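Local atomic coordinates of VP35 (Myotis lucifugus, PDB entry 6DKU), a protein that is of incompletely known function, being a bat-genome relative of filoviral VP35, here its interferon inhibitory domain, and probably antagonises interferon responses as the viral proteins do. Residues 14-19 with 49-54; 28-33 with 63-68. The protein carries 1 engineered substitution. All blocks are in the same frame, centred on the assembly; numbering follows the deposited sequence.

Contact 1: 14-19 with 49-54. Unlike the reference sequence in segment 14-19: Gly18 (reference Ser).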
loop_
_atom_site.group_PDB
_atom_site.type_symbol
_atom_site.label_atom_id
_atom_site.label_comp_id
_atom_site.label_asym_id
_atom_site.label_seq_id
_atom_site.Cartn_x
_atom_site.Cartn_y
_atom_site.Cartn_z
ATOM N N ARG A 14 -10.855 -2.906 4.332
ATOM C CA ARG A 14 -11.437 -4.038 5.057
ATOM C C ARG A 14 -11.602 -5.253 4.150
ATOM O O ARG A 14 -11.265 -6.383 4.533
ATOM C CB ARG A 14 -12.782 -3.651 5.672
ATOM C CG ARG A 14 -13.402 -4.786 6.473
ATOM C CD ARG A 14 -14.851 -4.535 6.854
ATOM N NE ARG A 14 -15.741 -4.477 5.694
ATOM C CZ ARG A 14 -16.048 -5.513 4.913
ATOM N NH1 ARG A 14 -15.538 -6.715 5.150
ATOM N NH2 ARG A 14 -16.872 -5.346 3.886
ATOM N N VAL A 15 -12.119 -5.037 2.936
ATOM C CA VAL A 15 -12.312 -6.140 1.997
ATOM C C VAL A 15 -10.976 -6.784 1.665
ATOM O O VAL A 15 -10.798 -7.998 1.827
ATOM C CB VAL A 15 -13.018 -5.657 0.720
ATOM C CG1 VAL A 15 -12.835 -6.687 -0.396
ATOM C CG2 VAL A 15 -14.482 -5.373 0.982
ATOM N N LEU A 16 -10.013 -5.984 1.193
ATOM C CA LEU A 16 -8.769 -6.596 0.738
ATOM C C LEU A 16 -8.003 -7.226 1.893
ATOM O O LEU A 16 -7.471 -8.332 1.754
ATOM C CB LEU A 16 -7.899 -5.586 -0.007
ATOM C CG LEU A 16 -8.106 -5.610 -1.524
ATOM C CD1 LEU A 16 -9.324 -4.783 -1.922
ATOM C CD2 LEU A 16 -6.860 -5.125 -2.253
ATOM N N THR A 17 -7.940 -6.557 3.047
ATOM C CA THR A 17 -7.182 -7.168 4.138
ATOM C C THR A 17 -7.903 -8.365 4.742
ATOM O O THR A 17 -7.269 -9.138 5.466
ATOM C CB THR A 17 -6.861 -6.149 5.237
ATOM O OG1 THR A 17 -8.058 -5.473 5.632
ATOM C CG2 THR A 17 -5.849 -5.133 4.737
ATOM N N GLY A 18 -9.199 -8.536 4.463
ATOM C CA GLY A 18 -9.859 -9.783 4.813
ATOM C C GLY A 18 -9.163 -11.015 4.262
ATOM O O GLY A 18 -9.162 -12.068 4.905
ATOM N N TYR A 19 -8.549 -10.908 3.079
ATOM C CA TYR A 19 -7.884 -12.060 2.476
ATOM C C TYR A 19 -6.516 -12.337 3.076
ATOM O O TYR A 19 -5.939 -13.394 2.811
ATOM C CB TYR A 19 -7.753 -11.872 0.962
ATOM C CG TYR A 19 -9.091 -11.846 0.267
ATOM C CD1 TYR A 19 -9.768 -10.650 0.079
ATOM C CD2 TYR A 19 -9.690 -13.014 -0.178
ATOM C CE1 TYR A 19 -10.993 -10.615 -0.534
ATOM C CE2 TYR A 19 -10.918 -12.990 -0.798
ATOM C CZ TYR A 19 -11.566 -11.787 -0.973
ATOM O OH TYR A 19 -12.795 -11.742 -1.589
ATOM N N ASP A 49 -11.439 -4.309 -8.770
ATOM C CA ASP A 49 -11.720 -5.169 -9.912
ATOM C C ASP A 49 -10.477 -5.948 -10.327
ATOM O O ASP A 49 -10.560 -7.142 -10.637
ATOM C CB ASP A 49 -12.251 -4.333 -11.076
ATOM C CG ASP A 49 -13.679 -3.853 -10.853
ATOM O OD1 ASP A 49 -14.391 -4.459 -10.017
ATOM O OD2 ASP A 49 -14.084 -2.869 -11.519
ATOM N N HIS A 50 -9.313 -5.290 -10.322
ATOM C CA HIS A 50 -8.073 -5.977 -10.672
ATOM C C HIS A 50 -7.725 -7.052 -9.646
ATOM O O HIS A 50 -7.331 -8.167 -10.011
ATOM C CB HIS A 50 -6.939 -4.960 -10.802
ATOM C CG HIS A 50 -5.603 -5.574 -11.083
ATOM N ND1 HIS A 50 -5.132 -5.780 -12.362
ATOM C CD2 HIS A 50 -4.638 -6.030 -10.248
ATOM C CE1 HIS A 50 -3.933 -6.332 -12.303
ATOM N NE2 HIS A 50 -3.611 -6.497 -11.033
ATOM N N PHE A 51 -7.857 -6.724 -8.359
ATOM C CA PHE A 51 -7.628 -7.691 -7.288
ATOM C C PHE A 51 -8.493 -8.932 -7.474
ATOM O O PHE A 51 -7.996 -10.067 -7.444
ATOM C CB PHE A 51 -7.917 -7.019 -5.947
ATOM C CG PHE A 51 -7.778 -7.923 -4.757
ATOM C CD1 PHE A 51 -6.527 -8.222 -4.241
ATOM C CD2 PHE A 51 -8.899 -8.439 -4.127
ATOM C CE1 PHE A 51 -6.392 -9.036 -3.139
ATOM C CE2 PHE A 51 -8.774 -9.255 -3.021
ATOM C CZ PHE A 51 -7.519 -9.555 -2.526
ATOM N N ASN A 52 -9.798 -8.735 -7.676
ATOM C CA ASN A 52 -10.685 -9.871 -7.872
ATOM C C ASN A 52 -10.366 -10.621 -9.159
ATOM O O ASN A 52 -10.548 -11.842 -9.221
ATOM C CB ASN A 52 -12.134 -9.399 -7.865
ATOM C CG ASN A 52 -12.553 -8.857 -6.519
ATOM O OD1 ASN A 52 -12.142 -9.366 -5.480
ATOM N ND2 ASN A 52 -13.379 -7.821 -6.530
ATOM N N ARG A 53 -9.900 -9.916 -10.192
ATOM C CA ARG A 53 -9.452 -10.593 -11.406
ATOM C C ARG A 53 -8.300 -11.536 -11.091
ATOM O O ARG A 53 -8.303 -12.703 -11.503
ATOM C CB ARG A 53 -9.027 -9.566 -12.460
ATOM C CG ARG A 53 -10.117 -9.155 -13.438
ATOM C CD ARG A 53 -9.549 -8.297 -14.577
ATOM N NE ARG A 53 -8.989 -7.026 -14.105
ATOM C CZ ARG A 53 -9.660 -5.876 -14.058
ATOM N NH1 ARG A 53 -10.928 -5.824 -14.455
ATOM N NH2 ARG A 53 -9.062 -4.774 -13.610
ATOM N N GLU A 54 -7.311 -11.049 -10.337
ATOM C CA GLU A 54 -6.129 -11.857 -10.069
ATOM C C GLU A 54 -6.462 -13.047 -9.176
ATOM O O GLU A 54 -5.965 -14.157 -9.411
ATOM C CB GLU A 54 -5.024 -10.986 -9.467
ATOM C CG GLU A 54 -4.604 -9.806 -10.351
ATOM C CD GLU A 54 -3.864 -10.235 -11.617
ATOM O OE1 GLU A 54 -4.511 -10.757 -12.547
ATOM O OE2 GLU A 54 -2.632 -10.052 -11.684
#
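Leu16 and Tyr19, three residues apart, meet the single ring of Phe51 in two different ways, one over a face and the other at its edge. From its helix Phe51 sets out toward segment 14-19, with CG anti to the backbone N (chi1 177°), and its CA is the nearest to that of Leu16, 8.2 Å away. Leu16 reaches it from the opposite direction. Its branch carbon CG sits almost exactly on the ring normal, 3.8 Å from the centroid of the Phe51 ring, in a CH-pi contact. From there the methyl CD2 runs out over the same face, toward the CD1 side of the ring, and approaches Phe51 CD1 to 3.7 Å. Tyr19 takes the far end of the ring. The planes of the two aromatics are inclined at 63° with centroids 5.2 Å apart, an offset edge-to-face pair in which Phe51 presents its edge to Tyr19. The touch is made by Phe51 CE2 and CZ, with Tyr19 CD1 lying 3.5 Å from Phe51 CE2. Tyr19 N is hydrogen-bonded to Leu16 O, whose oxygen also lies in plane at the edge of the tyrosine ring. No hydrogen bond joins the two segments; the contact is wholly apolar, buried around Leu16 and Phe51 and more exposed at Tyr19. Met48 also touches Leu16, and Leu55 touches Tyr19, so helix 41-56 meets helix 9-18 beyond this ring cluster. Within the helical part of the interferon inhibitory domain, helix 26-37 packs on Leu16 as well, while helix 61-71 sets Ala61 against Tyr19.

Contact 2: 28-33 with 63-68; sequences HELVSA and AAIISI
Val31 and Ile65 mark the closest pass of the two backbones, their CA atoms 6.9 Å apart. Both segments are helical throughout and run in broadly the same direction: the axes of 28-33 and 63-68 are inclined at 36° and approach to 10.1 Å, a spacing bridged by branched aliphatic side chains. Ile65 points at the other helix and offers one branch to each of two neighbours. Its CG2, anti to the backbone N, serves Leu30, whose side chain slides past it in the opposite direction; Leu30 CD2 comes to 3.5 Å from Ile65 CG2, with Leu30 CG just behind. The longer branch, through CG1 to CD1, turns to Val31 instead. Here the side chains cross at about a right angle, and Val31 CG2 rests 3.5 Å from Ile65 CD1. This is the interior of the four-helix bundle that, together with a mixed sheet, makes up the interferon inhibitory domain of the VP35 family. Leu30 has a further, looser neighbour in Ile66, whose CG1 lies 4.3 Å from Leu30 CD2 at the margin of the contact. Leu30 also touches the C-terminal Ile128, and helix 26-37 is tied to strand 113-119 by Glu29, whose OE1 is hydrogen-bonded to Tyr115 OH; its OE2 forms a salt bridge with Arg24 NE and a hydrogen bond with Tyr95 OH. Val31 meanwhile packs on Val13, Leu16 and Thr17 of helix 9-18, and Ile65 on Leu20 in the loop that follows it.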
loop_
_atom_site.group_PDB
_atom_site.type_symbol
_atom_site.label_atom_id
_atom_site.label_comp_id
_atom_site.label_asym_id
_atom_site.label_seq_id
_atom_site.Cartn_x
_atom_site.Cartn_y
_atom_site.Cartn_z
ATOM N N HIS A 28 -0.629 -5.552 4.417
ATOM C CA HIS A 28 -1.705 -4.730 4.963
ATOM C C HIS A 28 -1.442 -3.255 4.697
ATOM O O HIS A 28 -2.334 -2.513 4.263
ATOM C CB HIS A 28 -1.841 -4.970 6.469
ATOM C CG HIS A 28 -2.036 -6.403 6.848
ATOM N ND1 HIS A 28 -0.994 -7.302 6.921
ATOM C CD2 HIS A 28 -3.151 -7.087 7.195
ATOM C CE1 HIS A 28 -1.461 -8.481 7.291
ATOM N NE2 HIS A 28 -2.767 -8.377 7.460
ATOM N N GLU A 29 -0.203 -2.820 4.945
ATOM C CA GLU A 29 0.171 -1.441 4.683
ATOM C C GLU A 29 0.074 -1.101 3.204
ATOM O O GLU A 29 -0.286 0.025 2.863
ATOM C CB GLU A 29 1.582 -1.164 5.195
ATOM C CG GLU A 29 1.890 -1.792 6.534
ATOM C CD GLU A 29 1.208 -1.094 7.694
ATOM O OE1 GLU A 29 0.423 -0.148 7.448
ATOM O OE2 GLU A 29 1.462 -1.493 8.855
ATOM N N LEU A 30 0.388 -2.042 2.314
ATOM C CA LEU A 30 0.253 -1.753 0.890
ATOM C C LEU A 30 -1.207 -1.554 0.514
ATOM O O LEU A 30 -1.537 -0.662 -0.277
ATOM C CB LEU A 30 0.874 -2.872 0.057
ATOM C CG LEU A 30 0.852 -2.653 -1.457
ATOM C CD1 LEU A 30 1.349 -1.260 -1.827
ATOM C CD2 LEU A 30 1.689 -3.709 -2.148
ATOM N N VAL A 31 -2.094 -2.379 1.072
ATOM C CA VAL A 31 -3.528 -2.172 0.880
ATOM C C VAL A 31 -3.918 -0.772 1.339
ATOM O O VAL A 31 -4.578 -0.014 0.614
ATOM C CB VAL A 31 -4.325 -3.254 1.629
ATOM C CG1 VAL A 31 -5.808 -2.937 1.615
ATOM C CG2 VAL A 31 -4.048 -4.627 1.034
ATOM N N SER A 32 -3.480 -0.403 2.545
ATOM C CA SER A 32 -3.793 0.912 3.093
ATOM C C SER A 32 -3.225 2.037 2.228
ATOM O O SER A 32 -3.854 3.091 2.079
ATOM C CB SER A 32 -3.261 1.006 4.525
ATOM O OG SER A 32 -3.732 2.179 5.167
ATOM N N ALA A 33 -2.036 1.835 1.651
ATOM C CA ALA A 33 -1.427 2.864 0.815
ATOM C C ALA A 33 -2.206 3.041 -0.475
ATOM O O ALA A 33 -2.481 4.173 -0.897
ATOM C CB ALA A 33 0.029 2.502 0.514
ATOM N N ALA A 63 0.065 -11.773 -3.961
ATOM C CA ALA A 63 0.412 -11.513 -5.353
ATOM C C ALA A 63 -0.532 -10.493 -5.962
ATOM O O ALA A 63 -0.085 -9.553 -6.617
ATOM C CB ALA A 63 0.394 -12.807 -6.167
ATOM N N ALA A 64 -1.839 -10.656 -5.743
ATOM C CA ALA A 64 -2.810 -9.736 -6.332
ATOM C C ALA A 64 -2.563 -8.305 -5.879
ATOM O O ALA A 64 -2.570 -7.375 -6.700
ATOM C CB ALA A 64 -4.230 -10.173 -5.967
ATOM N N ILE A 65 -2.340 -8.115 -4.573
ATOM C CA ILE A 65 -2.060 -6.786 -4.030
ATOM C C ILE A 65 -0.851 -6.167 -4.721
ATOM O O ILE A 65 -0.900 -5.017 -5.171
ATOM C CB ILE A 65 -1.861 -6.867 -2.507
ATOM C CG1 ILE A 65 -3.190 -7.140 -1.811
ATOM C CG2 ILE A 65 -1.225 -5.598 -1.978
ATOM C CD1 ILE A 65 -3.007 -7.685 -0.406
ATOM N N ILE A 66 0.251 -6.922 -4.827
ATOM C CA ILE A 66 1.412 -6.395 -5.552
ATOM C C ILE A 66 1.061 -6.120 -7.014
ATOM O O ILE A 66 1.558 -5.161 -7.635
ATOM C CB ILE A 66 2.596 -7.377 -5.412
ATOM C CG1 ILE A 66 3.204 -7.292 -4.004
ATOM C CG2 ILE A 66 3.654 -7.106 -6.464
ATOM C CD1 ILE A 66 4.310 -8.303 -3.737
ATOM N N SER A 67 0.167 -6.933 -7.573
ATOM C CA SER A 67 -0.192 -6.839 -8.977
ATOM C C SER A 67 -0.925 -5.545 -9.270
ATOM O O SER A 67 -0.853 -5.046 -10.398
ATOM C CB SER A 67 -1.044 -8.047 -9.378
ATOM O OG SER A 67 -1.632 -7.880 -10.658
ATOM N N ILE A 68 -1.636 -4.986 -8.283
ATOM C CA ILE A 68 -2.246 -3.674 -8.493
ATOM C C ILE A 68 -1.168 -2.619 -8.699
ATOM O O ILE A 68 -1.261 -1.784 -9.604
ATOM C CB ILE A 68 -3.189 -3.294 -7.335
ATOM C CG1 ILE A 68 -4.163 -4.422 -6.956
ATOM C CG2 ILE A 68 -3.941 -2.008 -7.649
ATOM C CD1 ILE A 68 -4.814 -4.147 -5.582
#

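In the fold
Contacts 1 and 2 lie 9 Å apart, centre to centre, and belong to one helical bundle, each joining a helix to the next but one in the chain, so that their segments alternate along the sequence. They also touch directly. Phe51 CD1 of contact 1 lies 3.5 Å from Ala64 CB of contact 2, on the side of the ring plane away from Leu16, and Leu16 itself touches Ile68. A polar link runs beside them, with Glu54 OE2 2.6 Å from Ser67 OG, a probable hydrogen bond; Arg71 forms a salt bridge with the same carboxylate. Contact 2 is the more central, its centre about 5 Å from that of the chain, against about 13 Å for contact 1.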